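Local atomic coordinates of Phikz039 (Pseudomonas phage phikz, PDB entry 3ZBP), a protein that belongs to the tubulin-like family of phage proteins, is also known as PhuZ, and holds guanosine-5'-diphosphate in this model. Residues 102-107 and 146-151; 139-144 and 291-296; 126-131 and 161-166; 221-226 and 281-286. All coordinates share one frame; numbering follows the deposited sequence.

Contact 1 (102-107 and 146-151). With GDP (guanosine-5'-diphosphate), chain B.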
loop_
_atom_site.group_PDB
_atom_site.type_symbol
_atom_site.label_atom_id
_atom_site.label_comp_id
_atom_site.label_asym_id
_atom_site.label_seq_id
_atom_site.Cartn_x
_atom_site.Cartn_y
_atom_site.Cartn_z
ATOM N N TYR A 102 3.424 -4.343 0.244
ATOM C CA TYR A 102 4.700 -4.860 -0.245
ATOM C C TYR A 102 5.885 -3.960 0.079
ATOM O O TYR A 102 5.722 -2.761 0.280
ATOM C CB TYR A 102 4.644 -5.144 -1.764
ATOM C CG TYR A 102 4.086 -4.011 -2.614
ATOM C CD1 TYR A 102 2.715 -3.849 -2.787
ATOM C CD2 TYR A 102 4.936 -3.115 -3.259
ATOM C CE1 TYR A 102 2.201 -2.807 -3.564
ATOM C CE2 TYR A 102 4.437 -2.085 -4.041
ATOM C CZ TYR A 102 3.070 -1.939 -4.188
ATOM O OH TYR A 102 2.577 -0.910 -4.959
ATOM N N SER A 103 7.079 -4.541 0.149
ATOM C CA SER A 103 8.280 -3.717 0.219
ATOM C C SER A 103 8.633 -3.266 -1.186
ATOM O O SER A 103 8.294 -3.948 -2.157
ATOM C CB SER A 103 9.449 -4.500 0.797
ATOM O OG SER A 103 9.805 -5.578 -0.061
ATOM N N MET A 104 9.325 -2.133 -1.291
ATOM C CA MET A 104 9.832 -1.635 -2.561
ATOM C C MET A 104 11.242 -2.132 -2.858
ATOM O O MET A 104 11.693 -2.089 -4.015
ATOM C CB MET A 104 9.841 -0.107 -2.549
ATOM C CG MET A 104 8.456 0.493 -2.464
ATOM S SD MET A 104 8.486 2.233 -2.017
ATOM C CE MET A 104 9.409 2.920 -3.390
ATOM N N GLY A 105 11.945 -2.597 -1.819
ATOM C CA GLY A 105 13.365 -2.901 -1.947
ATOM C C GLY A 105 13.702 -4.325 -2.343
ATOM O O GLY A 105 14.862 -4.628 -2.659
ATOM N N GLY A 106 12.703 -5.206 -2.329
ATOM C CA GLY A 106 12.919 -6.581 -2.742
ATOM C C GLY A 106 12.515 -6.783 -4.192
ATOM O O GLY A 106 12.397 -5.814 -4.959
ATOM N N ALA A 107 12.280 -8.033 -4.576
ATOM C CA ALA A 107 11.962 -8.315 -5.971
ATOM C C ALA A 107 10.581 -8.928 -6.165
ATOM O O ALA A 107 9.989 -8.805 -7.246
ATOM C CB ALA A 107 13.029 -9.208 -6.586
ATOM N N GLY A 146 13.811 1.916 -8.334
ATOM C CA GLY A 146 13.104 1.324 -9.455
ATOM C C GLY A 146 11.613 1.242 -9.194
ATOM O O GLY A 146 10.802 1.454 -10.106
ATOM N N SER A 147 11.237 0.937 -7.955
ATOM C CA SER A 147 9.818 0.825 -7.625
ATOM C C SER A 147 9.095 2.156 -7.783
ATOM O O SER A 147 7.927 2.186 -8.154
ATOM C CB SER A 147 9.617 0.275 -6.213
ATOM O OG SER A 147 9.978 -1.090 -6.164
ATOM N N LEU A 148 9.786 3.252 -7.489
ATOM C CA LEU A 148 9.184 4.576 -7.627
ATOM C C LEU A 148 8.810 4.801 -9.082
ATOM O O LEU A 148 7.716 5.286 -9.381
ATOM C CB LEU A 148 10.142 5.665 -7.138
ATOM C CG LEU A 148 10.403 5.760 -5.633
ATOM C CD1 LEU A 148 11.627 6.651 -5.365
ATOM C CD2 LEU A 148 9.169 6.290 -4.871
ATOM N N LYS A 149 9.697 4.413 -9.989
ATOM C CA LYS A 149 9.399 4.520 -11.409
ATOM C C LYS A 149 8.299 3.540 -11.836
ATOM O O LYS A 149 7.444 3.877 -12.661
ATOM C CB LYS A 149 10.680 4.355 -12.240
ATOM C CG LYS A 149 11.583 5.579 -12.133
ATOM C CD LYS A 149 12.791 5.498 -13.049
ATOM C CE LYS A 149 13.661 6.739 -12.895
ATOM N NZ LYS A 149 14.892 6.636 -13.731
ATOM N N THR A 150 8.310 2.337 -11.269
ATOM C CA THR A 150 7.209 1.402 -11.495
ATOM C C THR A 150 5.860 2.040 -11.125
ATOM O O THR A 150 4.858 1.858 -11.832
ATOM C CB THR A 150 7.418 0.117 -10.696
ATOM O OG1 THR A 150 8.638 -0.507 -11.121
ATOM C CG2 THR A 150 6.250 -0.847 -10.904
ATOM N N PHE A 151 5.828 2.802 -10.032
ATOM C CA PHE A 151 4.579 3.464 -9.626
ATOM C C PHE A 151 4.033 4.355 -10.736
ATOM O O PHE A 151 2.837 4.343 -11.021
ATOM C CB PHE A 151 4.786 4.300 -8.361
ATOM C CG PHE A 151 5.124 3.489 -7.143
ATOM C CD1 PHE A 151 4.867 2.122 -7.105
ATOM C CD2 PHE A 151 5.705 4.093 -6.035
ATOM C CE1 PHE A 151 5.182 1.370 -5.978
ATOM C CE2 PHE A 151 6.024 3.347 -4.915
ATOM C CZ PHE A 151 5.758 1.986 -4.885
HETATM P PB GDP B . 10.844 -9.788 -1.486
HETATM O O1B GDP B . 11.710 -10.152 -2.669
HETATM O O2B GDP B . 10.294 -11.025 -0.824
HETATM O O3B GDP B . 9.695 -8.950 -1.982
HETATM O O3A GDP B . 11.781 -8.912 -0.492
HETATM P PA GDP B . 11.468 -8.569 1.049
HETATM O O1A GDP B . 10.069 -8.074 1.247
HETATM O O2A GDP B . 11.682 -9.773 1.925
HETATM O "O5'" GDP B . 12.638 -7.528 1.439
HETATM C "C5'" GDP B . 12.926 -6.333 0.722
HETATM C "C4'" GDP B . 13.274 -5.181 1.669
HETATM O "O4'" GDP B . 12.257 -5.114 2.673
HETATM C "C3'" GDP B . 14.591 -5.299 2.423
HETATM O "O3'" GDP B . 15.093 -3.962 2.582
HETATM C "C2'" GDP B . 14.191 -5.779 3.799
HETATM O "O2'" GDP B . 15.110 -5.297 4.778
HETATM C "C1'" GDP B . 12.830 -5.130 3.982
HETATM N N9 GDP B . 11.905 -5.938 4.798
HETATM C C8 GDP B . 11.756 -7.269 4.708
HETATM N N7 GDP B . 10.807 -7.702 5.564
HETATM C C5 GDP B . 10.322 -6.627 6.214
HETATM C C6 GDP B . 9.296 -6.399 7.246
HETATM O O6 GDP B . 8.655 -7.368 7.719
HETATM N N1 GDP B . 9.079 -5.140 7.657
HETATM C C2 GDP B . 9.774 -4.104 7.146
HETATM N N2 GDP B . 9.505 -2.861 7.602
HETATM N N3 GDP B . 10.736 -4.246 6.195
HETATM C C4 GDP B . 11.041 -5.465 5.698
#
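Met104, Ser147, Leu148 and Phe151 bring the glycine-rich loop after strand 97-103, the nucleotide-phosphate loop of the tubulin fold, against helix 138-158. The tight part centres on Met104. Its chain bends at the last torsion (chi3 61°), which carries the methyl to Leu148 CD2; CE is 3.7 Å from that atom. CE also meets the Phe151 ring obliquely at CE2, while SD stands at the ring edge, 5.0 Å from the centroid, in a Met-aromatic contact. Tyr102 and Phe151 reach toward each other from opposite directions, with Tyr102 OH 3.6 Å from Phe151 CE1; that hydroxyl is hydrogen-bonded to Ser129. The far side of the helix turn is looser: Lys149 is exposed, and Thr150 OG1 turns back to Gly146 O, 3.1 Å away, and to Arg74. The strand end and loop meet GDP on the side turned from the helix, where Ser103 OG donates to GDP O1A and Ala107 N to GDP O1B, at 2.8 and 2.9 Å. From the helix, Ser147 OG comes within 2.9 Å of Met104 O, its single proton contested by Asn143 O.

Contact 2 (139-144 and 291-296)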
loop_
_atom_site.group_PDB
_atom_site.type_symbol
_atom_site.label_atom_id
_atom_site.label_comp_id
_atom_site.label_asym_id
_atom_site.label_seq_id
_atom_site.Cartn_x
_atom_site.Cartn_y
_atom_site.Cartn_z
ATOM N N ILE A 139 21.428 -2.979 -3.160
ATOM C CA ILE A 139 20.308 -3.650 -3.823
ATOM C C ILE A 139 18.962 -3.021 -3.436
ATOM O O ILE A 139 18.107 -2.738 -4.288
ATOM C CB ILE A 139 20.253 -5.156 -3.441
ATOM C CG1 ILE A 139 21.556 -5.861 -3.782
ATOM C CG2 ILE A 139 19.094 -5.850 -4.140
ATOM C CD1 ILE A 139 21.849 -5.892 -5.251
ATOM N N SER A 140 18.768 -2.834 -2.139
ATOM C CA SER A 140 17.525 -2.273 -1.613
ATOM C C SER A 140 17.273 -0.867 -2.134
ATOM O O SER A 140 16.151 -0.522 -2.514
ATOM C CB SER A 140 17.566 -2.252 -0.082
ATOM O OG SER A 140 17.576 -3.570 0.421
ATOM N N LEU A 141 18.319 -0.053 -2.128
ATOM C CA LEU A 141 18.250 1.306 -2.644
ATOM C C LEU A 141 17.897 1.329 -4.129
ATOM O O LEU A 141 16.996 2.070 -4.549
ATOM C CB LEU A 141 19.585 2.018 -2.424
ATOM C CG LEU A 141 19.703 3.385 -3.104
ATOM C CD1 LEU A 141 18.609 4.320 -2.619
ATOM C CD2 LEU A 141 21.082 4.000 -2.858
ATOM N N ARG A 142 18.602 0.524 -4.923
ATOM C CA ARG A 142 18.350 0.470 -6.355
ATOM C C ARG A 142 16.944 -0.052 -6.671
ATOM O O ARG A 142 16.273 0.454 -7.576
ATOM C CB ARG A 142 19.428 -0.359 -7.077
ATOM C CG ARG A 142 20.717 0.456 -7.318
ATOM C CD ARG A 142 21.682 -0.192 -8.317
ATOM N NE ARG A 142 22.364 -1.360 -7.760
ATOM C CZ ARG A 142 22.042 -2.619 -8.047
ATOM N NH1 ARG A 142 21.051 -2.873 -8.893
ATOM N NH2 ARG A 142 22.712 -3.623 -7.493
ATOM N N ASN A 143 16.497 -1.055 -5.927
ATOM C CA ASN A 143 15.158 -1.587 -6.149
ATOM C C ASN A 143 14.090 -0.595 -5.698
ATOM O O ASN A 143 13.067 -0.432 -6.370
ATOM C CB ASN A 143 14.980 -2.929 -5.442
ATOM C CG ASN A 143 15.609 -4.074 -6.203
ATOM O OD1 ASN A 143 16.000 -3.919 -7.370
ATOM N ND2 ASN A 143 15.701 -5.239 -5.561
ATOM N N SER A 144 14.327 0.081 -4.575
ATOM C CA SER A 144 13.363 1.075 -4.097
ATOM C C SER A 144 13.253 2.229 -5.104
ATOM O O SER A 144 12.162 2.758 -5.341
ATOM C CB SER A 144 13.723 1.595 -2.696
ATOM O OG SER A 144 13.715 0.548 -1.734
ATOM N N ARG A 291 16.131 11.460 -1.183
ATOM C CA ARG A 291 16.221 11.223 0.252
ATOM C C ARG A 291 16.850 9.854 0.511
ATOM O O ARG A 291 17.810 9.739 1.275
ATOM C CB ARG A 291 14.833 11.289 0.900
ATOM C CG ARG A 291 14.857 11.346 2.430
ATOM C CD ARG A 291 13.562 10.792 3.041
ATOM N NE ARG A 291 12.378 11.132 2.245
ATOM C CZ ARG A 291 11.154 10.659 2.476
ATOM N NH1 ARG A 291 10.943 9.823 3.487
ATOM N NH2 ARG A 291 10.136 11.024 1.703
ATOM N N LEU A 292 16.307 8.820 -0.130
ATOM C CA LEU A 292 16.849 7.466 -0.001
ATOM C C LEU A 292 18.343 7.462 -0.309
ATOM O O LEU A 292 19.134 6.859 0.424
ATOM C CB LEU A 292 16.129 6.501 -0.944
ATOM C CG LEU A 292 14.628 6.244 -0.728
ATOM C CD1 LEU A 292 14.074 5.383 -1.864
ATOM C CD2 LEU A 292 14.336 5.572 0.614
ATOM N N GLU A 293 18.733 8.147 -1.379
ATOM C CA GLU A 293 20.145 8.190 -1.761
ATOM C C GLU A 293 20.996 8.904 -0.709
ATOM O O GLU A 293 22.053 8.401 -0.318
ATOM C CB GLU A 293 20.319 8.830 -3.144
ATOM C CG GLU A 293 19.950 7.891 -4.301
ATOM C CD GLU A 293 19.830 8.605 -5.632
ATOM O OE1 GLU A 293 20.135 9.816 -5.685
ATOM O OE2 GLU A 293 19.427 7.964 -6.628
ATOM N N GLU A 294 20.535 10.066 -0.251
ATOM C CA GLU A 294 21.235 10.814 0.801
ATOM C C GLU A 294 21.381 9.999 2.086
ATOM O O GLU A 294 22.446 9.973 2.710
ATOM C CB GLU A 294 20.506 12.127 1.113
ATOM C CG GLU A 294 20.613 13.176 0.016
ATOM C CD GLU A 294 19.589 14.295 0.165
ATOM O OE1 GLU A 294 18.471 14.023 0.672
ATOM O OE2 GLU A 294 19.900 15.440 -0.238
ATOM N N ARG A 295 20.311 9.336 2.492
ATOM C CA ARG A 295 20.366 8.561 3.716
ATOM C C ARG A 295 21.256 7.330 3.582
ATOM O O ARG A 295 21.919 6.925 4.544
ATOM C CB ARG A 295 18.958 8.207 4.200
ATOM C CG ARG A 295 18.261 9.400 4.846
ATOM C CD ARG A 295 16.866 9.051 5.318
ATOM N NE ARG A 295 16.476 9.854 6.478
ATOM C CZ ARG A 295 15.303 9.750 7.096
ATOM N NH1 ARG A 295 14.403 8.885 6.656
ATOM N NH2 ARG A 295 15.026 10.508 8.151
ATOM N N ARG A 296 21.276 6.737 2.394
ATOM C CA ARG A 296 22.202 5.644 2.125
ATOM C C ARG A 296 23.652 6.128 2.259
ATOM O O ARG A 296 24.488 5.470 2.887
ATOM C CB ARG A 296 21.946 5.057 0.735
ATOM C CG ARG A 296 22.928 3.966 0.326
ATOM C CD ARG A 296 22.847 2.761 1.224
ATOM N NE ARG A 296 23.782 1.716 0.811
ATOM C CZ ARG A 296 24.120 0.685 1.576
ATOM N NH1 ARG A 296 23.596 0.567 2.786
ATOM N NH2 ARG A 296 24.993 -0.218 1.144
#
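Leu141 meets Leu292 and Arg296 where helices 138-158 and 285-302 run past each other. The apolar contacts carry the interface. Leu141 has CG anti to its N (chi1 172°), and its two methyls reach the other helix at separate points. CD1 lies 3.7 Å from Leu292 CB, the two leucine side chains passing alongside each other head to tail. CD2 rests 3.7 Å from Arg296 CG, on the aliphatic part of the arginine. At the margin Glu293 CG adds a looser approach to Leu141 CD1, at 4.2 Å. One turn further along helix 138-158, Ser144 CB faces Leu292 CD1 at 3.9 Å, and Leu292 also leans on Tyr166 and Glu168 of the sheet.

Most polar groups turn to their own helix or its surroundings. Ser144 OG turns back to its own helix, 2.8 Å from Ser140 O, though Ser134 O competes for the same proton. Glu293 pairs with Arg289 in a salt bridge along its own helix. The Arg296 chain bends at chi2 (63°), and its guanidinium reaches across to the other helix in a long, weak ion pair with Asp138.

The short segments approach to 10.3 Å between axes, with their directions 170° apart. This is an antiparallel helix pair, in which the helix near the modelled C-terminus packs, beside the GDP site, against a crossover helix of the tubulin-like fold, the one linking strands 127-133 and 163-168.

Contact 3 (126-131 and 161-166)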
loop_
_atom_site.group_PDB
_atom_site.type_symbol
_atom_site.label_atom_id
_atom_site.label_comp_id
_atom_site.label_asym_id
_atom_site.label_seq_id
_atom_site.Cartn_x
_atom_site.Cartn_y
_atom_site.Cartn_z
ATOM N N VAL A 126 -11.093 0.084 -6.974
ATOM C CA VAL A 126 -10.452 1.055 -6.095
ATOM C C VAL A 126 -9.304 0.360 -5.348
ATOM O O VAL A 126 -9.496 -0.685 -4.718
ATOM C CB VAL A 126 -11.466 1.652 -5.108
ATOM C CG1 VAL A 126 -10.778 2.524 -4.095
ATOM C CG2 VAL A 126 -12.520 2.474 -5.873
ATOM N N VAL A 127 -8.100 0.910 -5.459
ATOM C CA VAL A 127 -6.920 0.252 -4.907
ATOM C C VAL A 127 -6.035 1.239 -4.151
ATOM O O VAL A 127 -5.857 2.384 -4.577
ATOM C CB VAL A 127 -6.081 -0.427 -6.015
ATOM C CG1 VAL A 127 -5.006 -1.349 -5.401
ATOM C CG2 VAL A 127 -6.985 -1.221 -6.969
ATOM N N VAL A 128 -5.482 0.784 -3.032
ATOM C CA VAL A 128 -4.452 1.529 -2.306
ATOM C C VAL A 128 -3.252 0.607 -2.062
ATOM O O VAL A 128 -3.429 -0.572 -1.770
ATOM C CB VAL A 128 -5.008 2.043 -0.954
ATOM C CG1 VAL A 128 -3.874 2.546 -0.032
ATOM C CG2 VAL A 128 -6.025 3.152 -1.201
ATOM N N SER A 129 -2.037 1.123 -2.202
ATOM C CA SER A 129 -0.857 0.354 -1.826
ATOM C C SER A 129 -0.281 0.884 -0.525
ATOM O O SER A 129 -0.213 2.097 -0.316
ATOM C CB SER A 129 0.231 0.417 -2.907
ATOM O OG SER A 129 -0.198 -0.202 -4.101
ATOM N N VAL A 130 0.137 -0.042 0.336
ATOM C CA VAL A 130 0.886 0.277 1.547
ATOM C C VAL A 130 2.256 -0.325 1.332
ATOM O O VAL A 130 2.391 -1.551 1.261
ATOM C CB VAL A 130 0.215 -0.331 2.804
ATOM C CG1 VAL A 130 1.091 -0.114 4.041
ATOM C CG2 VAL A 130 -1.159 0.307 3.020
ATOM N N VAL A 131 3.266 0.533 1.189
ATOM C CA VAL A 131 4.576 0.091 0.722
ATOM C C VAL A 131 5.718 0.531 1.641
ATOM O O VAL A 131 5.540 1.418 2.467
ATOM C CB VAL A 131 4.853 0.593 -0.698
ATOM C CG1 VAL A 131 3.669 0.303 -1.621
ATOM C CG2 VAL A 131 5.167 2.092 -0.691
ATOM N N PRO A 161 -4.997 7.000 -11.150
ATOM C CA PRO A 161 -3.942 7.427 -10.220
ATOM C C PRO A 161 -3.552 6.305 -9.248
ATOM O O PRO A 161 -4.407 5.807 -8.511
ATOM C CB PRO A 161 -4.593 8.589 -9.447
ATOM C CG PRO A 161 -5.663 9.108 -10.345
ATOM C CD PRO A 161 -6.155 7.915 -11.149
ATOM N N MET A 162 -2.287 5.901 -9.247
ATOM C CA MET A 162 -1.841 4.931 -8.251
ATOM C C MET A 162 -1.624 5.618 -6.908
ATOM O O MET A 162 -0.852 6.576 -6.799
ATOM C CB MET A 162 -0.565 4.232 -8.694
ATOM C CG MET A 162 -0.138 3.135 -7.754
ATOM S SD MET A 162 1.398 2.398 -8.331
ATOM C CE MET A 162 1.456 0.938 -7.305
ATOM N N ILE A 163 -2.331 5.125 -5.899
ATOM C CA ILE A 163 -2.300 5.693 -4.557
ATOM C C ILE A 163 -1.280 4.968 -3.687
ATOM O O ILE A 163 -1.363 3.744 -3.481
ATOM C CB ILE A 163 -3.680 5.593 -3.889
ATOM C CG1 ILE A 163 -4.741 6.282 -4.751
ATOM C CG2 ILE A 163 -3.654 6.225 -2.510
ATOM C CD1 ILE A 163 -6.191 6.001 -4.293
ATOM N N ILE A 164 -0.338 5.731 -3.142
ATOM C CA ILE A 164 0.766 5.146 -2.413
ATOM C C ILE A 164 0.792 5.640 -0.972
ATOM O O ILE A 164 0.953 6.838 -0.724
ATOM C CB ILE A 164 2.100 5.533 -3.068
ATOM C CG1 ILE A 164 2.114 5.159 -4.552
ATOM C CG2 ILE A 164 3.269 4.922 -2.293
ATOM C CD1 ILE A 164 2.055 3.657 -4.823
ATOM N N ASN A 165 0.620 4.718 -0.026
ATOM C CA ASN A 165 0.864 5.008 1.386
ATOM C C ASN A 165 2.286 4.536 1.715
ATOM O O ASN A 165 2.569 3.330 1.734
ATOM C CB ASN A 165 -0.201 4.335 2.270
ATOM C CG ASN A 165 0.023 4.570 3.750
ATOM O OD1 ASN A 165 0.331 3.632 4.490
ATOM N ND2 ASN A 165 -0.145 5.826 4.201
ATOM N N TYR A 166 3.178 5.502 1.940
ATOM C CA TYR A 166 4.623 5.247 2.001
ATOM C C TYR A 166 5.172 5.181 3.427
ATOM O O TYR A 166 4.957 6.091 4.241
ATOM C CB TYR A 166 5.368 6.331 1.202
ATOM C CG TYR A 166 6.866 6.181 1.206
ATOM C CD1 TYR A 166 7.490 5.234 0.399
ATOM C CD2 TYR A 166 7.655 6.975 2.023
ATOM C CE1 TYR A 166 8.864 5.091 0.402
ATOM C CE2 TYR A 166 9.040 6.835 2.034
ATOM C CZ TYR A 166 9.631 5.899 1.221
ATOM O OH TYR A 166 10.994 5.747 1.228
HETATM O O HOH W 1 -3.867 2.853 -6.320
HETATM O O HOH W 2 -1.767 1.601 -5.269
#
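The Tyr166 ring receives Val131 obliquely, with CG2 of the valine 4.1 Å from CD1 of the tyrosine; the Tyr166 hydroxyl is hydrogen-bonded to Glu168. The other flat group, the Asn165 amide, lies alongside Val130 and points the same way, OD1 3.8 Å from Val130 CG1. Both ends of that amide are held from outside, OD1 by His167 and ND2 by Leu224 O, which fixes its rotation. These are neighbouring parallel strands of a beta-alpha-beta crossover, joined through helix 138-158 and lying inside the large sheet of the tubulin fold; the strand directions differ by 25°.

Three backbone bonds zip the strands: Ser129 N to Ile163 O at 3.0 Å, Asn165 N to Ser129 O at 2.8 Å, and Val131 N to Asn165 O at 2.9 Å. All are nearly straight. On the face with Val128, its CG2 meets Ile163 CG2. On the face with Ser129 and Val131, CG2 of Val131 sits between its own N and carbonyl carbon and there touches Ile164 CG2, while the extended Met162 brings CE to Ser129 OG.

At the start of the strands, before direct pairing begins, water 1 bridges Val127 O (2.7 Å) and Ile163 N (2.8 Å). Next to it, water 2 donates to Ile163 O and lies 2.7 Å from Ser129 OG, a hydroxyl also bonded to Tyr102.

Contact 4 (221-226 and 281-286)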
loop_
_atom_site.group_PDB
_atom_site.type_symbol
_atom_site.label_atom_id
_atom_site.label_comp_id
_atom_site.label_asym_id
_atom_site.label_seq_id
_atom_site.Cartn_x
_atom_site.Cartn_y
_atom_site.Cartn_z
ATOM N N THR A 221 0.715 9.697 -10.120
ATOM C CA THR A 221 0.911 8.933 -8.894
ATOM C C THR A 221 0.750 9.879 -7.705
ATOM O O THR A 221 1.252 11.004 -7.726
ATOM C CB THR A 221 2.287 8.230 -8.861
ATOM O OG1 THR A 221 2.380 7.316 -9.959
ATOM C CG2 THR A 221 2.456 7.429 -7.573
ATOM N N VAL A 222 0.032 9.432 -6.680
ATOM C CA VAL A 222 -0.272 10.277 -5.523
ATOM C C VAL A 222 0.079 9.571 -4.213
ATOM O O VAL A 222 0.202 8.332 -4.173
ATOM C CB VAL A 222 -1.757 10.688 -5.510
ATOM C CG1 VAL A 222 -2.041 11.660 -6.643
ATOM C CG2 VAL A 222 -2.651 9.466 -5.647
ATOM N N GLN A 223 0.240 10.359 -3.150
ATOM C CA GLN A 223 0.583 9.828 -1.833
ATOM C C GLN A 223 -0.629 9.892 -0.918
ATOM O O GLN A 223 -1.331 10.907 -0.877
ATOM C CB GLN A 223 1.736 10.624 -1.198
ATOM C CG GLN A 223 2.206 10.049 0.150
ATOM C CD GLN A 223 3.567 10.569 0.589
ATOM O OE1 GLN A 223 4.136 11.464 -0.039
ATOM N NE2 GLN A 223 4.092 10.011 1.683
ATOM N N LEU A 224 -0.883 8.800 -0.207
ATOM C CA LEU A 224 -1.925 8.765 0.807
ATOM C C LEU A 224 -1.318 8.988 2.186
ATOM O O LEU A 224 -0.429 8.236 2.611
ATOM C CB LEU A 224 -2.644 7.411 0.771
ATOM C CG LEU A 224 -3.666 7.125 1.872
ATOM C CD1 LEU A 224 -4.688 8.256 1.986
ATOM C CD2 LEU A 224 -4.370 5.788 1.600
ATOM N N HIS A 225 -1.799 10.010 2.889
ATOM C CA HIS A 225 -1.385 10.228 4.273
ATOM C C HIS A 225 -2.531 9.882 5.240
ATOM O O HIS A 225 -3.642 10.425 5.134
ATOM C CB HIS A 225 -0.961 11.684 4.486
ATOM C CG HIS A 225 0.043 12.184 3.488
ATOM N ND1 HIS A 225 1.389 12.287 3.772
ATOM C CD2 HIS A 225 -0.108 12.632 2.221
ATOM C CE1 HIS A 225 2.024 12.767 2.717
ATOM N NE2 HIS A 225 1.140 12.981 1.761
ATOM N N VAL A 226 -2.264 8.984 6.186
ATOM C CA VAL A 226 -3.276 8.633 7.176
ATOM C C VAL A 226 -3.001 9.387 8.471
ATOM O O VAL A 226 -2.000 9.139 9.136
ATOM C CB VAL A 226 -3.335 7.120 7.413
ATOM C CG1 VAL A 226 -4.305 6.793 8.532
ATOM C CG2 VAL A 226 -3.764 6.416 6.120
ATOM N N ASN A 281 -2.384 13.540 -1.690
ATOM C CA ASN A 281 -1.757 14.676 -2.350
ATOM C C ASN A 281 -0.720 14.200 -3.369
ATOM O O ASN A 281 -0.506 12.988 -3.518
ATOM C CB ASN A 281 -1.174 15.679 -1.330
ATOM C CG ASN A 281 0.186 15.252 -0.771
ATOM O OD1 ASN A 281 0.529 14.063 -0.737
ATOM N ND2 ASN A 281 0.959 16.234 -0.309
ATOM N N GLY A 282 -0.099 15.140 -4.080
ATOM C CA GLY A 282 0.836 14.793 -5.132
ATOM C C GLY A 282 2.083 14.094 -4.616
ATOM O O GLY A 282 2.534 14.342 -3.494
ATOM N N LEU A 283 2.642 13.198 -5.422
ATOM C CA LEU A 283 3.852 12.499 -5.014
ATOM C C LEU A 283 4.995 12.807 -5.958
ATOM O O LEU A 283 4.852 12.711 -7.178
ATOM C CB LEU A 283 3.623 10.986 -4.946
ATOM C CG LEU A 283 4.856 10.200 -4.484
ATOM C CD1 LEU A 283 4.885 10.086 -2.977
ATOM C CD2 LEU A 283 4.947 8.833 -5.116
ATOM N N SER A 284 6.132 13.182 -5.387
ATOM C CA SER A 284 7.327 13.445 -6.169
ATOM C C SER A 284 8.283 12.287 -5.984
ATOM O O SER A 284 8.953 12.191 -4.960
ATOM C CB SER A 284 8.015 14.727 -5.700
ATOM O OG SER A 284 9.298 14.839 -6.300
ATOM N N ILE A 285 8.347 11.400 -6.959
ATOM C CA ILE A 285 9.250 10.280 -6.845
ATOM C C ILE A 285 10.695 10.767 -6.808
ATOM O O ILE A 285 11.548 10.129 -6.199
ATOM C CB ILE A 285 9.039 9.262 -7.967
ATOM C CG1 ILE A 285 9.282 9.895 -9.338
ATOM C CG2 ILE A 285 7.629 8.677 -7.876
ATOM C CD1 ILE A 285 9.283 8.878 -10.476
ATOM N N GLU A 286 10.960 11.918 -7.423
ATOM C CA GLU A 286 12.310 12.471 -7.428
ATOM C C GLU A 286 12.749 12.852 -6.008
ATOM O O GLU A 286 13.873 12.570 -5.603
ATOM C CB GLU A 286 12.411 13.659 -8.393
ATOM C CG GLU A 286 13.801 14.275 -8.486
ATOM C CD GLU A 286 14.121 14.822 -9.873
ATOM O OE1 GLU A 286 14.429 14.011 -10.779
ATOM O OE2 GLU A 286 14.073 16.059 -10.054
HETATM O O HOH W 3 3.764 13.741 -1.219
#
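Gln223 and Asn281 form an antiparallel hydrogen-bonded pair, each using both backbone groups. Gln223 N gives its hydrogen to Asn281 O at 2.8 Å, and Asn281 N returns one to Gln223 O at 2.9 Å. Val222 and Gly282 follow as the non-hydrogen-bonded pair, after which the pairing fades: Leu283 N to Thr221 O is long and weak, at 3.5 Å.

Among side chains, His225 NE2 donates to Asn281 OD1 at 2.8 Å. The oxygen lies in the plane of the ring, at its edge; the donor stands 50° out of the carbonyl plane, and ring and amide planes are 74° apart. The Asn281 amide is also anchored through ND2 to Leu237 O. Water 3 sits between Gln223 OE1 (2.6 Å) and Gly282 O (2.7 Å).

Apolar contact comes from Leu283. Its side chain crosses that of Gln223 at about a right angle, CD1 lying 3.7 Å from Gln223 CB with OE1 of the same chain also close, and its CD2 lies beside Thr221 CG2 at 3.8 Å.

Strand 222-227 is flanked by strand 163-168 and, antiparallel, by strand 275-282, after which the chain leaves the sheet and enters helix 285-302, where Ser284 is the N-cap and Ile285 packs on helix 138-158.

Contacts 1, 3 and 4 all reach the one sheet, while contact 2 joins two helices beside it. Contacts 3 and 4, with centres 9 Å apart, share the step between strands 163-168 and 222-227, where Val222 O accepts from Ile164 N at 2.8 Å. Contact 1 borders contact 3 because strands 97-103 and 127-133 are neighbours, and borders contact 2 through helix 138-158, where Asn143 ND2 is 3.1 Å from Gly105 O. Helix 285-302 begins in contact 4 and continues into contact 2. GDP touches contact 1 directly; the side chains of Ser144 in contact 2 and Val130 in contact 3 lie about 6 and 10 Å from it.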